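Local coordinates for probable benzoylformate decarboxylase (Rhodococcus jostii, PDB 7ORX), which belongs to the thiamine diphosphate-dependent enzyme family and binds thiamine diphosphate and a sodium ion in a four-chain assembly, at residues C[118-132]-C[148-160]. Numbering follows the deposited sequence.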
ATOM      1  N   ALA C 118      10.009  -1.615   2.741  1.00 99.56           N
ATOM      2  CA  ALA C 118      10.720  -0.419   2.239  1.00100.04           C
ATOM      3  C   ALA C 118       9.996   0.150   1.009  1.00 99.68           C
ATOM      4  O   ALA C 118       9.947   1.409   0.883  1.00 95.76           O
ATOM      5  CB  ALA C 118      12.157  -0.783   1.942  1.00104.26           C
ATOM      6  N   GLY C 119       9.467  -0.745   0.152  1.00 98.97           N
ATOM      7  CA  GLY C 119       8.613  -0.447  -1.016  1.00 99.61           C
ATOM      8  C   GLY C 119       7.359   0.356  -0.667  1.00100.65           C
ATOM      9  O   GLY C 119       6.951   1.213  -1.484  1.00101.32           O
ATOM     10  N   THR C 120       6.754   0.102   0.497  1.00102.59           N
ATOM     11  CA  THR C 120       5.534   0.809   0.994  1.00105.19           C
ATOM     12  C   THR C 120       5.900   2.201   1.551  1.00100.25           C
ATOM     13  O   THR C 120       5.114   3.138   1.323  1.00 96.85           O
ATOM     14  CB  THR C 120       4.791  -0.004   2.072  1.00109.28           C
ATOM     15  OG1 THR C 120       4.658  -1.366   1.651  1.00109.35           O
ATOM     16  CG2 THR C 120       3.423   0.560   2.410  1.00110.51           C
ATOM     17  N   LEU C 121       7.012   2.322   2.285  1.00 99.34           N
ATOM     18  CA  LEU C 121       7.373   3.551   3.051  1.00103.63           C
ATOM     19  C   LEU C 121       7.152   4.805   2.177  1.00102.30           C
ATOM     20  O   LEU C 121       6.368   5.696   2.620  1.00 99.04           O
ATOM     21  CB  LEU C 121       8.814   3.419   3.569  1.00105.77           C
ATOM     22  CG  LEU C 121       9.355   4.583   4.422  1.00108.06           C
ATOM     23  CD1 LEU C 121       8.559   4.818   5.720  1.00105.56           C
ATOM     24  CD2 LEU C 121      10.833   4.342   4.724  1.00107.59           C
ATOM     25  N   MET C 122       7.713   4.825   0.960  1.00103.83           N
ATOM     26  CA  MET C 122       7.832   6.033   0.100  1.00100.23           C
ATOM     27  C   MET C 122       6.649   6.172  -0.868  1.00102.35           C
ATOM     28  O   MET C 122       6.544   7.248  -1.485  1.00103.58           O
ATOM     29  CB  MET C 122       9.129   6.016  -0.713  1.00 98.81           C
ATOM     30  CG  MET C 122      10.366   5.810   0.116  1.00102.42           C
ATOM     31  SD  MET C 122      10.543   7.234   1.246  1.00113.07           S
ATOM     32  CE  MET C 122      11.903   8.140   0.506  1.00110.80           C
ATOM     33  N   LYS C 123       5.787   5.163  -1.009  1.00107.53           N
ATOM     34  CA  LYS C 123       4.450   5.324  -1.660  1.00111.14           C
ATOM     35  C   LYS C 123       3.573   6.208  -0.761  1.00107.25           C
ATOM     36  O   LYS C 123       3.622   6.093   0.475  1.00102.93           O
ATOM     37  CB  LYS C 123       3.783   3.973  -1.977  1.00111.47           C
ATOM     38  CG  LYS C 123       4.429   3.166  -3.084  1.00111.16           C
ATOM     39  CD  LYS C 123       5.231   3.988  -4.049  1.00112.22           C
ATOM     40  CE  LYS C 123       5.646   3.173  -5.260  1.00117.91           C
ATOM     41  NZ  LYS C 123       4.722   3.354  -6.403  1.00119.69           N
ATOM     42  N   PRO C 124       2.724   7.094  -1.352  1.00105.86           N
ATOM     43  CA  PRO C 124       2.439   7.117  -2.791  1.00104.13           C
ATOM     44  C   PRO C 124       3.213   8.149  -3.627  1.00 96.94           C
ATOM     45  O   PRO C 124       2.744   8.530  -4.675  1.00 97.83           O
ATOM     46  CB  PRO C 124       0.959   7.538  -2.753  1.00107.50           C
ATOM     47  CG  PRO C 124       0.914   8.586  -1.671  1.00107.18           C
ATOM     48  CD  PRO C 124       1.949   8.136  -0.657  1.00108.11           C
ATOM     49  N   LEU C 125       4.370   8.599  -3.156  1.00 90.81           N
ATOM     50  CA  LEU C 125       5.053   9.786  -3.737  1.00 89.90           C
ATOM     51  C   LEU C 125       5.785   9.399  -5.017  1.00 86.72           C
ATOM     52  O   LEU C 125       5.221   9.617  -6.116  1.00 92.92           O
ATOM     53  CB  LEU C 125       5.980  10.389  -2.676  1.00 90.78           C
ATOM     54  CG  LEU C 125       5.229  11.171  -1.596  1.00 91.30           C
ATOM     55  CD1 LEU C 125       6.198  11.893  -0.691  1.00 93.59           C
ATOM     56  CD2 LEU C 125       4.229  12.163  -2.208  1.00 88.95           C
ATOM     57  N   VAL C 126       6.978   8.850  -4.847  1.00 79.38           N
ATOM     58  CA  VAL C 126       7.819   8.195  -5.888  1.00 73.44           C
ATOM     59  C   VAL C 126       6.962   7.515  -6.951  1.00 70.88           C
ATOM     60  O   VAL C 126       5.966   6.903  -6.561  1.00 70.91           O
ATOM     61  CB  VAL C 126       8.755   7.223  -5.175  1.00 73.02           C
ATOM     62  CG1 VAL C 126       9.616   7.966  -4.152  1.00 73.10           C
ATOM     63  CG2 VAL C 126       7.979   6.121  -4.476  1.00 74.51           C
ATOM     64  N   LYS C 127       7.324   7.666  -8.233  1.00 68.42           N
ATOM     65  CA  LYS C 127       6.701   6.956  -9.382  1.00 68.99           C
ATOM     66  C   LYS C 127       6.858   5.440  -9.256  1.00 68.87           C
ATOM     67  O   LYS C 127       6.083   4.705  -9.841  1.00 68.77           O
ATOM     68  CB  LYS C 127       7.481   7.114 -10.678  1.00 68.66           C
ATOM     69  CG  LYS C 127       7.411   8.456 -11.325  1.00 70.06           C
ATOM     70  CD  LYS C 127       8.324   8.507 -12.507  1.00 70.36           C
ATOM     71  CE  LYS C 127       7.838   7.585 -13.599  1.00 71.53           C
ATOM     72  NZ  LYS C 127       8.184   8.129 -14.927  1.00 71.97           N
ATOM     73  N   TRP C 128       7.972   5.018  -8.686  1.00 67.57           N
ATOM     74  CA  TRP C 128       8.411   3.610  -8.732  1.00 68.07           C
ATOM     75  C   TRP C 128       9.338   3.329  -7.560  1.00 68.28           C
ATOM     76  O   TRP C 128      10.187   4.184  -7.287  1.00 67.66           O
ATOM     77  CB  TRP C 128       9.126   3.326 -10.055  1.00 68.36           C
ATOM     78  CG  TRP C 128       9.390   1.859 -10.190  1.00 67.75           C
ATOM     79  CD1 TRP C 128       8.454   0.879 -10.353  1.00 68.41           C
ATOM     80  CD2 TRP C 128      10.643   1.188 -10.007  1.00 66.80           C
ATOM     81  NE1 TRP C 128       9.048  -0.352 -10.258  1.00 68.50           N
ATOM     82  CE2 TRP C 128      10.391  -0.191 -10.107  1.00 67.34           C
ATOM     83  CE3 TRP C 128      11.949   1.621  -9.788  1.00 66.56           C
ATOM     84  CZ2 TRP C 128      11.399  -1.134 -10.059  1.00 68.38           C
ATOM     85  CZ3 TRP C 128      12.954   0.686  -9.702  1.00 67.67           C
ATOM     86  CH2 TRP C 128      12.680  -0.681  -9.841  1.00 68.98           C
ATOM     87  N   SER C 129       9.209   2.169  -6.929  1.00 70.20           N
ATOM     88  CA  SER C 129      10.075   1.813  -5.781  1.00 72.31           C
ATOM     89  C   SER C 129      10.330   0.307  -5.772  1.00 71.67           C
ATOM     90  O   SER C 129       9.443  -0.411  -6.130  1.00 72.20           O
ATOM     91  CB  SER C 129       9.453   2.329  -4.486  1.00 75.11           C
ATOM     92  OG  SER C 129       8.707   1.309  -3.831  1.00 77.74           O
ATOM     93  N   SER C 130      11.527  -0.127  -5.401  1.00 71.76           N
ATOM     94  CA  SER C 130      11.937  -1.549  -5.371  1.00 73.93           C
ATOM     95  C   SER C 130      12.795  -1.812  -4.149  1.00 72.92           C
ATOM     96  O   SER C 130      13.656  -0.992  -3.903  1.00 72.45           O
ATOM     97  CB  SER C 130      12.676  -1.914  -6.618  1.00 75.69           C
ATOM     98  OG  SER C 130      12.917  -3.326  -6.641  1.00 82.23           O
ATOM     99  N   GLU C 131      12.555  -2.911  -3.437  1.00 75.71           N
ATOM    100  CA  GLU C 131      13.631  -3.594  -2.673  1.00 80.79           C
ATOM    101  C   GLU C 131      14.023  -4.821  -3.500  1.00 79.79           C
ATOM    102  O   GLU C 131      13.312  -5.807  -3.435  1.00 78.53           O
ATOM    103  CB  GLU C 131      13.184  -3.918  -1.231  1.00 86.47           C
ATOM    104  CG  GLU C 131      14.317  -4.472  -0.340  1.00 91.43           C
ATOM    105  CD  GLU C 131      14.119  -4.475   1.183  1.00 96.24           C
ATOM    106  OE1 GLU C 131      14.629  -3.533   1.889  1.00 98.95           O
ATOM    107  OE2 GLU C 131      13.520  -5.461   1.695  1.00 98.85           O
ATOM    108  N   PRO C 132      15.136  -4.831  -4.278  1.00 78.00           N
ATOM    109  CA  PRO C 132      15.448  -5.986  -5.126  1.00 80.53           C
ATOM    110  C   PRO C 132      15.365  -7.301  -4.340  1.00 81.82           C
ATOM    111  O   PRO C 132      15.671  -7.320  -3.147  1.00 82.85           O
ATOM    112  CB  PRO C 132      16.884  -5.773  -5.604  1.00 79.43           C
ATOM    113  CG  PRO C 132      17.111  -4.275  -5.425  1.00 78.14           C
ATOM    114  CD  PRO C 132      16.212  -3.838  -4.291  1.00 76.59           C
ATOM    115  N   THR C 148      13.398   4.917 -15.609  1.00 70.86           N
ATOM    116  CA  THR C 148      12.042   5.227 -15.084  1.00 70.33           C
ATOM    117  C   THR C 148      12.033   6.690 -14.624  1.00 68.87           C
ATOM    118  O   THR C 148      11.123   7.401 -14.998  1.00 71.66           O
ATOM    119  CB  THR C 148      11.655   4.302 -13.922  1.00 69.37           C
ATOM    120  OG1 THR C 148      11.671   2.938 -14.340  1.00 70.41           O
ATOM    121  CG2 THR C 148      10.292   4.612 -13.353  1.00 69.00           C
ATOM    122  N   ALA C 149      12.987   7.135 -13.820  1.00 66.83           N
ATOM    123  CA  ALA C 149      13.037   8.543 -13.360  1.00 66.31           C
ATOM    124  C   ALA C 149      13.006   9.525 -14.546  1.00 65.76           C
ATOM    125  O   ALA C 149      12.327  10.555 -14.382  1.00 64.17           O
ATOM    126  CB  ALA C 149      14.227   8.761 -12.482  1.00 66.07           C
ATOM    127  N   LEU C 150      13.608   9.202 -15.700  1.00 65.78           N
ATOM    128  CA  LEU C 150      13.755  10.122 -16.860  1.00 66.72           C
ATOM    129  C   LEU C 150      12.650   9.930 -17.883  1.00 67.32           C
ATOM    130  O   LEU C 150      12.639  10.642 -18.910  1.00 67.05           O
ATOM    131  CB  LEU C 150      15.107   9.903 -17.525  1.00 68.16           C
ATOM    132  CG  LEU C 150      16.296  10.268 -16.650  1.00 69.31           C
ATOM    133  CD1 LEU C 150      17.560   9.587 -17.115  1.00 70.68           C
ATOM    134  CD2 LEU C 150      16.498  11.767 -16.612  1.00 70.29           C
ATOM    135  N   LEU C 151      11.726   9.041 -17.601  1.00 70.30           N
ATOM    136  CA  LEU C 151      10.666   8.696 -18.587  1.00 74.46           C
ATOM    137  C   LEU C 151       9.503   9.651 -18.372  1.00 75.38           C
ATOM    138  O   LEU C 151       9.029   9.756 -17.245  1.00 75.96           O
ATOM    139  CB  LEU C 151      10.252   7.235 -18.370  1.00 75.65           C
ATOM    140  CG  LEU C 151      10.129   6.376 -19.617  1.00 77.16           C
ATOM    141  CD1 LEU C 151      11.176   6.725 -20.671  1.00 77.99           C
ATOM    142  CD2 LEU C 151      10.209   4.927 -19.186  1.00 77.47           C
ATOM    143  N   PRO C 152       9.048  10.398 -19.409  1.00 76.61           N
ATOM    144  CA  PRO C 152       7.781  11.125 -19.324  1.00 75.46           C
ATOM    145  C   PRO C 152       6.757  10.240 -18.622  1.00 75.34           C
ATOM    146  O   PRO C 152       6.599   9.087 -19.004  1.00 75.85           O
ATOM    147  CB  PRO C 152       7.387  11.358 -20.791  1.00 76.76           C
ATOM    148  CG  PRO C 152       8.546  10.801 -21.616  1.00 77.91           C
ATOM    149  CD  PRO C 152       9.738  10.635 -20.686  1.00 76.81           C
ATOM    150  N   ALA C 153       6.119  10.721 -17.542  1.00 74.24           N
ATOM    151  CA  ALA C 153       6.350  12.004 -16.892  1.00 72.06           C
ATOM    152  C   ALA C 153       7.416  11.871 -15.813  1.00 69.51           C
ATOM    153  O   ALA C 153       7.191  11.051 -14.856  1.00 68.44           O
ATOM    154  CB  ALA C 153       5.088  12.425 -16.232  1.00 72.92           C
ATOM    155  N   LYS C 154       8.480  12.678 -15.911  1.00 67.26           N
ATOM    156  CA  LYS C 154       9.683  12.478 -15.083  1.00 67.01           C
ATOM    157  C   LYS C 154       9.317  12.495 -13.598  1.00 65.71           C
ATOM    158  O   LYS C 154       8.287  13.025 -13.238  1.00 66.50           O
ATOM    159  CB  LYS C 154      10.700  13.513 -15.515  1.00 69.91           C
ATOM    160  CG  LYS C 154      11.654  13.088 -16.599  1.00 73.59           C
ATOM    161  CD  LYS C 154      12.268  14.246 -17.404  1.00 79.53           C
ATOM    162  CE  LYS C 154      11.724  14.271 -18.832  1.00 87.51           C
ATOM    163  NZ  LYS C 154      11.228  15.611 -19.274  1.00 93.10           N
ATOM    164  N   GLY C 155      10.132  11.906 -12.728  1.00 65.22           N
ATOM    165  CA  GLY C 155       9.835  11.910 -11.286  1.00 63.78           C
ATOM    166  C   GLY C 155      10.755  11.027 -10.458  1.00 62.68           C
ATOM    167  O   GLY C 155      11.581  10.269 -10.947  1.00 63.11           O
ATOM    168  N   PRO C 156      10.638  11.149  -9.134  1.00 61.67           N
ATOM    169  CA  PRO C 156      11.503  10.425  -8.224  1.00 60.65           C
ATOM    170  C   PRO C 156      11.182   8.940  -8.047  1.00 59.98           C
ATOM    171  O   PRO C 156      10.015   8.542  -8.093  1.00 60.06           O
ATOM    172  CB  PRO C 156      11.301  11.186  -6.900  1.00 61.31           C
ATOM    173  CG  PRO C 156       9.913  11.728  -6.993  1.00 62.43           C
ATOM    174  CD  PRO C 156       9.691  12.039  -8.454  1.00 62.41           C
ATOM    175  N   VAL C 157      12.237   8.173  -7.796  1.00 59.22           N
ATOM    176  CA  VAL C 157      12.217   6.677  -7.698  1.00 59.49           C
ATOM    177  C   VAL C 157      13.008   6.295  -6.441  1.00 60.20           C
ATOM    178  O   VAL C 157      13.895   7.066  -6.054  1.00 60.42           O
ATOM    179  CB  VAL C 157      12.830   6.074  -8.972  1.00 58.07           C
ATOM    180  CG1 VAL C 157      12.127   6.614 -10.186  1.00 58.09           C
ATOM    181  CG2 VAL C 157      14.289   6.425  -9.101  1.00 57.73           C
ATOM    182  N   TYR C 158      12.716   5.164  -5.824  1.00 61.21           N
ATOM    183  CA  TYR C 158      13.363   4.757  -4.565  1.00 62.16           C
ATOM    184  C   TYR C 158      13.798   3.304  -4.680  1.00 64.00           C
ATOM    185  O   TYR C 158      13.040   2.518  -5.149  1.00 64.04           O
ATOM    186  CB  TYR C 158      12.376   4.898  -3.421  1.00 63.03           C
ATOM    187  CG  TYR C 158      12.874   4.548  -2.041  1.00 63.74           C
ATOM    188  CD1 TYR C 158      13.634   5.425  -1.288  1.00 63.49           C
ATOM    189  CD2 TYR C 158      12.465   3.385  -1.434  1.00 65.03           C
ATOM    190  CE1 TYR C 158      14.033   5.119   0.005  1.00 64.79           C
ATOM    191  CE2 TYR C 158      12.841   3.064  -0.142  1.00 66.28           C
ATOM    192  CZ  TYR C 158      13.612   3.945   0.593  1.00 66.45           C
ATOM    193  OH  TYR C 158      13.976   3.601   1.866  1.00 68.26           O
ATOM    194  N   VAL C 159      15.004   3.001  -4.231  1.00 65.36           N
ATOM    195  CA  VAL C 159      15.599   1.649  -4.269  1.00 65.68           C
ATOM    196  C   VAL C 159      16.209   1.419  -2.891  1.00 66.78           C
ATOM    197  O   VAL C 159      17.096   2.196  -2.535  1.00 65.98           O
ATOM    198  CB  VAL C 159      16.661   1.559  -5.371  1.00 64.97           C
ATOM    199  CG1 VAL C 159      17.298   0.196  -5.343  1.00 65.99           C
ATOM    200  CG2 VAL C 159      16.090   1.862  -6.736  1.00 64.68           C
ATOM    201  N   SER C 160      15.769   0.397  -2.156  1.00 68.22           N
ATOM    202  CA  SER C 160      16.328   0.047  -0.821  1.00 69.32           C
ATOM    203  C   SER C 160      17.268  -1.124  -1.026  1.00 68.42           C
ATOM    204  O   SER C 160      16.789  -2.082  -1.529  1.00 70.55           O
ATOM    205  CB  SER C 160      15.208  -0.260   0.176  1.00 71.98           C
ATOM    206  OG  SER C 160      15.643  -1.008   1.300  1.00 73.65           O
TER
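K127 reaches with both ends of the residue into the chain that leads up to strand 157-160, and its bonds introduce a parallel strand pairing. K127 N donates to P156 O at 2.8 Å, almost in line with that carbonyl. The side chain, bent at chi3 (67°), carries K127 NZ into the turn after helix 138-149, where it donates to two main-chain oxygens: T148 O at 3.0 Å and A153 O at 3.1 Å, the latter approached from above the carbonyl plane. L151 O is close to NZ but not hydrogen-bonded to it. T148 O also accepts from L151 N, which arrives from the opposite face of its plane. NZ, probably as an ammonium, thus ties the end of the helix to the loop that follows.

From there the strands run parallel, 4° apart, in the usual ladder: Y158 N donates to W128 O, S130 N to Y158 O, and S160 N to S130 O. At the far end S160 OG, anti to its own nitrogen (chi1 160°), donates to E131 OE1 at 2.8 Å, on the anti lone pair; Q101 NE2 supplies a second donor to the same oxygen. S129 OG turns instead to G119 O, in the carbonyl plane, fastening its strand to the short, weakly bonded helical turn 118-121.

On that side M122 lays CG over the centre of the Y158 ring, 3.4 Å from the centroid, with SD above the same face in a Met-aromatic contact. Y158 OH is hydrogen-bonded to S78 OG.

The pairing completes a beta-alpha-beta crossover in the parallel six-stranded sheet of the N-terminal thiamine diphosphate-binding region: helix 138-149 packs on W128, S130 and V159, M122 leans on helix 82-90, and strand 157-162 lies between strand 95-101 and 128-130, the outermost strand at this end of the sheet within the chain.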